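PDB 5B7H: LysR family transcriptional regulator from Vibrio vulnificus, which probably binds DNA as a LysR-type transcription factor of the OxyR group, represented here by its regulatory domain without the DNA-binding part. Local coordinates for residues D109-D113 with E114-L118; T147-H150 with T151-Q154; C32-V35 with Q36-Q40. The protein carries 1 engineered substitution. All coordinates share one frame; numbering follows the deposited sequence. Where two conformers were deposited one is given.

How the contacts relate
All three contacts are local and lie in the regulatory domain, a LysR substrate-binding domain of the periplasmic-binding-protein type. Contact 3 is in helix 27-41, contact 2 opens helix 149-157, and contact 1 is a turn in the loop before helix 124-132. Contacts 1 and 2 touch: Phe117 CB lies 3.5 Å from Leu152 CD1, although their centres are about 17 Å apart. Contact 3 is farther away, with centres about 26 Å from contact 2 and about 39 Å from contact 1. The second subunit relates contacts 2 and 3: Gln154 packs on Leu31 of that subunit, and Cys32 packs on Gln154 of that subunit.

Contact 1. Residues D109-D113 with E114-L118; sequences DDLPD and ESVFL
Pro112 O is gripped by two donors of Ser115 at the mouth of a type II beta turn that runs from Pro112 to Ser115. The hydroxyl gives the shorter bond, with Ser115 OG 2.7 Å from Pro112 O. It meets the carbonyl at a C=O...OG angle of 143°, tilted somewhat from the carbonyl plane. The backbone bond that closes the turn is weak, with Ser115 N 3.4 Å from Pro112 O. The serine hydroxyl therefore supplements a loose turn bond. Its chi1 of 61° sets OG between the backbone N and the carbonyl carbon, turned back over the start of the turn. There Ser115 OG also touches Leu111 CB at 3.5 Å and packs against Pro112 CD. Glu114, third in the turn, has the left-handed backbone expected there (phi 62°).

The turn belongs to a loop of the regulatory domain, between strand 81-95 and helix 124-132. Lys140 ties the turn to the chain farther on: its NZ pairs with Asp113 OD2 in a salt bridge and bonds Leu111 O. The buried side chains of Leu111 and Val116 cross at about a right angle, and Leu111 CD1 meets Val116 CG2 at 3.9 Å.

Contact 2. Residues T147-H150 with T151-Q154; sequences TSLH and TLVQ
Gln154 lays the flat of its amide against the carbonyl of His150, one turn earlier in the N-terminal part of helix 149-157; a chi1 of -70° points the extended chain back along the helix. His150 O sits over one face of the amide, almost straight above Gln154 CD at 3.2 Å. That oxygen accepts its hydrogen bond from the backbone, with Gln154 N 3.0 Å from His150 O. The amide itself is used across the dimer, where Gln154 NE2 bonds Ala27 O of the second subunit.

Ser148 is the N-cap of this helix. Ser148 OG accepts from Thr151 N at 3.1 Å, with an N-H...O angle of 158°. A chi1 of 73° swings Ser148 OG into the path of that N-H. Ser148 OG also lies 2.8 Å from Thr151 OG1, and it bonds Glu51 OE2 of the second subunit. Several polar groups thus meet at the buried helix start. A water extends the network: it accepts from Thr147 N and lies 2.7 Å from Thr151 OG1. Thr147 OG1 turns to the backbone N of Glu51 of the second subunit. The capped end is therefore also a dimer contact. The His150 ring meets the His150 ring of the second subunit, with the two planes almost parallel.

Leucine and valine side chains carry the packing within the subunit. Leu149 and Val153 rest on Ile165 of strand 163-166, and Leu152 reaches Thr163 of that strand and Phe117. Within the helix, Leu149 CD1 approaches Leu152 CD2 at 4.1 Å. The first regular helical bonds follow the cap, beginning with Leu152 N to Ser148 O at 2.9 Å.

Contact 3. Residues C32-V35 with Q36-Q40; sequences CDLV and QEINQ
The Asn39 amide presents one face to Val35, one turn back in helix 27-41. Val35 O lies almost directly over the amide carbon, 3.1 Å from Asn39 CG. Val35 CG1 is on the same side, 3.8 Å from Asn39 ND2. That ND2 bonds Ala157 O of the second subunit. A second amide, that of Gln36, meets the same methyl at its nitrogen end, where Val35 CG1 lies obliquely off Gln36 NE2 at 4.1 Å. The planes of the two amides are steeply inclined to each other, and Val35 CG1 touches the nitrogen of each.

The Gln36 chain is bent at chi2 (-55°), which brings its amide back beside the helix. There a water joins it to the preceding turn. The water accepts from Gln36 NE2 at 2.8 Å and donates to Cys32 O at 2.9 Å. Cys32 O also takes the helical bond from Gln36 N, so it has two donors. Four i to i+4 backbone bonds join the two segments, and Ile38 N to Leu34 O is the straightest of them (2.9 Å, N-H...O angle 171°).

Leu34 and Ile38 form an apolar stripe. Their side chains cross obliquely, and Leu34 CD1 touches Ile38 CG2 at 3.8 Å.

The helix is the crossover of the beta-alpha-beta unit made by strand 16-22, helix 27-41 and strand 45-51. Leu34 and Ile38 pack on Leu47 of strand 45-51. Leu34 also meets Leu211, Val214 and Val215 of helix 205-217. Elsewhere the helix borders the dimer, where Val35 and Ile38 pack on Asn158 of the second subunit, which follows helix 149-157 of that subunit.

Contact 1. Residues D109-D113 with E114-L118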
loop_
_atom_site.group_PDB
_atom_site.type_symbol
_atom_site.label_atom_id
_atom_site.label_comp_id
_atom_site.label_asym_id
_atom_site.label_seq_id
_atom_site.Cartn_x
_atom_site.Cartn_y
_atom_site.Cartn_z
ATOM N N ASP A 109 -23.618 -4.937 18.840
ATOM C CA ASP A 109 -24.711 -4.122 19.372
ATOM C C ASP A 109 -24.252 -3.177 20.474
ATOM O O ASP A 109 -24.926 -2.172 20.735
ATOM C CB ASP A 109 -25.842 -5.009 19.925
ATOM C CG ASP A 109 -27.127 -4.228 20.150
ATOM O OD1 ASP A 109 -27.678 -4.284 21.266
ATOM O OD2 ASP A 109 -27.546 -3.507 19.205
ATOM N N ASP A 110 -23.146 -3.482 21.137
ATOM C CA ASP A 110 -22.645 -2.630 22.210
ATOM C C ASP A 110 -21.666 -1.565 21.736
ATOM O O ASP A 110 -21.309 -0.685 22.537
ATOM C CB ASP A 110 -21.964 -3.479 23.293
ATOM C CG ASP A 110 -22.943 -4.378 24.038
ATOM O OD1 ASP A 110 -22.475 -5.408 24.576
ATOM O OD2 ASP A 110 -24.161 -4.057 24.099
ATOM N N LEU A 111 -21.241 -1.613 20.468
ATOM C CA LEU A 111 -20.349 -0.597 19.933
ATOM C C LEU A 111 -21.157 0.673 19.693
ATOM O O LEU A 111 -22.365 0.616 19.502
ATOM C CB LEU A 111 -19.802 -1.043 18.583
ATOM C CG LEU A 111 -18.911 -2.272 18.589
ATOM C CD1 LEU A 111 -18.491 -2.541 17.131
ATOM C CD2 LEU A 111 -17.677 -2.036 19.464
ATOM N N PRO A 112 -20.508 1.833 19.669
ATOM C CA PRO A 112 -21.232 3.046 19.287
ATOM C C PRO A 112 -21.621 2.972 17.815
ATOM O O PRO A 112 -20.944 2.330 17.007
ATOM C CB PRO A 112 -20.201 4.159 19.509
ATOM C CG PRO A 112 -19.156 3.572 20.394
ATOM C CD PRO A 112 -19.110 2.114 20.049
ATOM N N ASP A 113 -22.722 3.647 17.476
ATOM C CA ASP A 113 -23.048 3.840 16.065
ATOM C C ASP A 113 -21.865 4.485 15.343
ATOM O O ASP A 113 -21.135 5.285 15.930
ATOM C CB ASP A 113 -24.258 4.770 15.953
ATOM C CG ASP A 113 -25.557 4.077 16.344
ATOM O OD1 ASP A 113 -26.600 4.770 16.382
ATOM O OD2 ASP A 113 -25.545 2.848 16.600
ATOM N N GLU A 114 -21.663 4.094 14.064
ATOM C CA GLU A 114 -20.628 4.684 13.199
ATOM C C GLU A 114 -19.221 4.462 13.740
ATOM O O GLU A 114 -18.310 5.240 13.444
ATOM C CB GLU A 114 -20.819 6.192 12.960
ATOM C CG GLU A 114 -22.216 6.590 12.571
ATOM C CD GLU A 114 -22.323 8.005 11.992
ATOM O OE1 GLU A 114 -23.348 8.284 11.335
ATOM O OE2 GLU A 114 -21.396 8.824 12.164
ATOM N N SER A 115 -18.986 3.402 14.500
ATOM C CA SER A 115 -17.631 3.155 15.006
ATOM C C SER A 115 -16.817 2.190 14.168
ATOM O O SER A 115 -15.618 2.041 14.422
ATOM C CB SER A 115 -17.677 2.659 16.454
ATOM O OG SER A 115 -18.409 1.421 16.533
ATOM N N VAL A 116 -17.426 1.512 13.205
ATOM C CA VAL A 116 -16.723 0.525 12.384
ATOM C C VAL A 116 -16.359 1.181 11.064
ATOM O O VAL A 116 -17.251 1.566 10.299
ATOM C CB VAL A 116 -17.597 -0.713 12.150
ATOM C CG1 VAL A 116 -16.850 -1.684 11.222
ATOM C CG2 VAL A 116 -17.918 -1.330 13.457
ATOM N N PHE A 117 -15.068 1.310 10.776
ATOM C CA PHE A 117 -14.615 1.910 9.524
ATOM C C PHE A 117 -14.310 0.790 8.530
ATOM O O PHE A 117 -13.802 -0.276 8.914
ATOM C CB PHE A 117 -13.343 2.761 9.757
ATOM C CG PHE A 117 -13.616 4.081 10.422
ATOM C CD1 PHE A 117 -13.674 5.250 9.637
ATOM C CD2 PHE A 117 -13.921 4.161 11.800
ATOM C CE1 PHE A 117 -13.917 6.511 10.240
ATOM C CE2 PHE A 117 -14.178 5.403 12.419
ATOM C CZ PHE A 117 -14.188 6.574 11.629
ATOM N N LEU A 118 -14.694 1.001 7.273
ATOM C CA LEU A 118 -14.507 -0.010 6.228
ATOM C C LEU A 118 -13.973 0.647 4.968
ATOM O O LEU A 118 -14.231 1.828 4.719
ATOM C CB LEU A 118 -15.833 -0.662 5.809
ATOM C CG LEU A 118 -16.497 -1.403 6.981
ATOM C CD1 LEU A 118 -17.930 -1.787 6.611
ATOM C CD2 LEU A 118 -15.699 -2.647 7.407
#

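Contact 2. Residues T147-H150 with T151-Q154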
loop_
_atom_site.group_PDB
_atom_site.type_symbol
_atom_site.label_atom_id
_atom_site.label_comp_id
_atom_site.label_asym_id
_atom_site.label_seq_id
_atom_site.Cartn_x
_atom_site.Cartn_y
_atom_site.Cartn_z
ATOM N N THR A 147 -9.905 4.356 1.873
ATOM C CA THR A 147 -9.458 4.065 0.518
ATOM C C THR A 147 -8.161 3.253 0.456
ATOM O O THR A 147 -7.722 2.915 -0.643
ATOM C CB THR A 147 -9.353 5.384 -0.255
ATOM O OG1 THR A 147 -8.768 6.342 0.646
ATOM C CG2 THR A 147 -10.751 5.874 -0.548
ATOM N N SER A 148 -7.564 2.897 1.586
ATOM C CA SER A 148 -6.441 1.954 1.581
ATOM C C SER A 148 -6.389 1.292 2.956
ATOM O O SER A 148 -6.832 1.868 3.971
ATOM C CB SER A 148 -5.100 2.661 1.276
ATOM O OG SER A 148 -4.652 3.442 2.380
ATOM N N LEU A 149 -5.840 0.070 2.997
ATOM C CA LEU A 149 -5.769 -0.589 4.284
ATOM C C LEU A 149 -4.841 0.176 5.247
ATOM O O LEU A 149 -5.133 0.217 6.454
ATOM C CB LEU A 149 -5.260 -2.016 4.045
ATOM C CG LEU A 149 -5.215 -2.949 5.279
ATOM C CD1 LEU A 149 -6.554 -3.086 5.929
ATOM C CD2 LEU A 149 -4.673 -4.353 4.904
ATOM N N HIS A 150 -3.735 0.774 4.758
ATOM C CA HIS A 150 -2.852 1.498 5.682
ATOM C C HIS A 150 -3.563 2.676 6.304
ATOM O O HIS A 150 -3.409 2.938 7.510
ATOM C CB HIS A 150 -1.644 2.028 4.924
ATOM C CG HIS A 150 -0.902 0.953 4.227
ATOM N ND1 HIS A 150 -1.241 0.527 2.955
ATOM C CD2 HIS A 150 0.114 0.164 4.647
ATOM C CE1 HIS A 150 -0.439 -0.470 2.613
ATOM N NE2 HIS A 150 0.388 -0.713 3.623
ATOM N N THR A 151 -4.324 3.417 5.501
ATOM C CA THR A 151 -4.971 4.612 6.069
ATOM C C THR A 151 -6.165 4.233 6.942
ATOM O O THR A 151 -6.463 4.926 7.928
ATOM C CB THR A 151 -5.333 5.646 5.001
ATOM O OG1 THR A 151 -6.191 5.050 4.015
ATOM C CG2 THR A 151 -4.091 6.258 4.350
ATOM N N LEU A 152 -6.814 3.112 6.635
ATOM C CA LEU A 152 -7.835 2.584 7.528
ATOM C C LEU A 152 -7.255 2.293 8.908
ATOM O O LEU A 152 -7.819 2.701 9.951
ATOM C CB LEU A 152 -8.406 1.312 6.905
ATOM C CG LEU A 152 -9.433 0.506 7.694
ATOM C CD1 LEU A 152 -10.620 1.362 8.049
ATOM C CD2 LEU A 152 -9.826 -0.718 6.823
ATOM N N VAL A 153 -6.133 1.573 8.947
ATOM C CA VAL A 153 -5.525 1.229 10.224
ATOM C C VAL A 153 -5.044 2.481 10.949
ATOM O O VAL A 153 -5.152 2.580 12.190
ATOM C CB VAL A 153 -4.375 0.250 9.952
ATOM C CG1 VAL A 153 -3.471 0.152 11.216
ATOM C CG2 VAL A 153 -4.987 -1.116 9.539
ATOM N N GLN A 154 -4.543 3.478 10.204
ATOM C CA GLN A 154 -4.123 4.723 10.845
ATOM C C GLN A 154 -5.302 5.445 11.497
ATOM O O GLN A 154 -5.147 6.021 12.575
ATOM C CB GLN A 154 -3.432 5.649 9.847
ATOM C CG GLN A 154 -2.052 5.112 9.413
ATOM C CD GLN A 154 -1.625 5.557 8.025
ATOM O OE1 GLN A 154 -2.390 6.229 7.301
ATOM N NE2 GLN A 154 -0.452 5.112 7.618
HETATM O O HOH W 1 -8.705 5.876 3.869
#

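Contact 3. Residues C32-V35 with Q36-Q40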
loop_
_atom_site.group_PDB
_atom_site.type_symbol
_atom_site.label_atom_id
_atom_site.label_comp_id
_atom_site.label_asym_id
_atom_site.label_seq_id
_atom_site.Cartn_x
_atom_site.Cartn_y
_atom_site.Cartn_z
ATOM N N CYS A 32 5.728 -10.734 -0.825
ATOM C CA CYS A 32 7.092 -10.681 -0.323
ATOM C C CYS A 32 7.578 -12.098 -0.065
ATOM O O CYS A 32 8.691 -12.482 -0.467
ATOM C CB CYS A 32 7.122 -9.902 1.003
ATOM S SG CYS A 32 6.756 -8.131 0.875
ATOM N N ASP A 33 6.720 -12.901 0.594
ATOM C CA ASP A 33 7.089 -14.278 0.939
ATOM C C ASP A 33 7.203 -15.126 -0.323
ATOM O O ASP A 33 8.122 -15.955 -0.450
ATOM C CB ASP A 33 6.004 -14.905 1.841
ATOM C CG ASP A 33 5.793 -14.168 3.167
ATOM O OD1 ASP A 33 4.601 -14.118 3.594
ATOM O OD2 ASP A 33 6.786 -13.687 3.769
ATOM N N LEU A 34 6.278 -14.914 -1.269
ATOM C CA LEU A 34 6.309 -15.657 -2.523
ATOM C C LEU A 34 7.615 -15.419 -3.269
ATOM O O LEU A 34 8.243 -16.365 -3.749
ATOM C CB LEU A 34 5.059 -15.316 -3.362
ATOM C CG LEU A 34 5.029 -16.046 -4.711
ATOM C CD1 LEU A 34 5.002 -17.561 -4.579
ATOM C CD2 LEU A 34 3.769 -15.531 -5.534
ATOM N N VAL A 35 8.037 -14.155 -3.388
ATOM C CA VAL A 35 9.268 -13.869 -4.122
ATOM C C VAL A 35 10.474 -14.531 -3.445
ATOM O O VAL A 35 11.334 -15.097 -4.125
ATOM C CB VAL A 35 9.443 -12.346 -4.282
ATOM C CG1 VAL A 35 10.913 -11.965 -4.651
ATOM C CG2 VAL A 35 8.431 -11.789 -5.292
ATOM N N GLN A 36 10.574 -14.471 -2.105
ATOM C CA GLN A 36 11.713 -15.147 -1.500
ATOM C C GLN A 36 11.692 -16.652 -1.751
ATOM O O GLN A 36 12.745 -17.267 -1.935
ATOM C CB GLN A 36 11.721 -14.891 -0.015
ATOM C CG GLN A 36 11.945 -13.430 0.336
ATOM C CD GLN A 36 13.217 -12.875 -0.307
ATOM O OE1 GLN A 36 14.318 -13.362 -0.060
ATOM N NE2 GLN A 36 13.069 -11.818 -1.121
ATOM N N GLU A 37 10.502 -17.259 -1.757
ATOM C CA GLU A 37 10.437 -18.692 -1.989
ATOM C C GLU A 37 10.791 -19.043 -3.435
ATOM O O GLU A 37 11.564 -19.971 -3.674
ATOM C CB GLU A 37 9.051 -19.209 -1.624
ATOM C CG GLU A 37 8.898 -20.704 -1.751
ATOM C CD GLU A 37 9.483 -21.484 -0.582
ATOM O OE1 GLU A 37 10.360 -20.964 0.151
ATOM O OE2 GLU A 37 9.056 -22.645 -0.408
ATOM N N ILE A 38 10.240 -18.313 -4.412
ATOM C CA ILE A 38 10.570 -18.637 -5.803
ATOM C C ILE A 38 12.015 -18.304 -6.164
ATOM O O ILE A 38 12.621 -19.010 -7.008
ATOM C CB ILE A 38 9.586 -18.062 -6.813
ATOM C CG1 ILE A 38 9.683 -16.559 -6.849
ATOM C CG2 ILE A 38 8.139 -18.569 -6.533
ATOM C CD1 ILE A 38 8.947 -16.046 -8.114
ATOM N N ASN A 39 12.621 -17.301 -5.507
ATOM C CA ASN A 39 14.016 -16.991 -5.794
ATOM C C ASN A 39 14.887 -18.225 -5.593
ATOM O O ASN A 39 15.834 -18.465 -6.353
ATOM C CB ASN A 39 14.490 -15.866 -4.882
ATOM C CG ASN A 39 14.130 -14.481 -5.402
ATOM O OD1 ASN A 39 13.623 -14.313 -6.507
ATOM N ND2 ASN A 39 14.406 -13.479 -4.568
ATOM N N GLN A 40 14.582 -19.011 -4.562
ATOM C CA GLN A 40 15.364 -20.196 -4.255
ATOM C C GLN A 40 14.869 -21.415 -5.023
ATOM O O GLN A 40 15.665 -22.140 -5.648
ATOM C CB GLN A 40 15.270 -20.443 -2.763
ATOM C CG GLN A 40 16.106 -21.679 -2.392
ATOM C CD GLN A 40 16.058 -21.982 -0.941
ATOM O OE1 GLN A 40 14.986 -22.199 -0.380
ATOM N NE2 GLN A 40 17.223 -22.020 -0.311
HETATM O O HOH W 2 10.572 -10.507 -1.403
#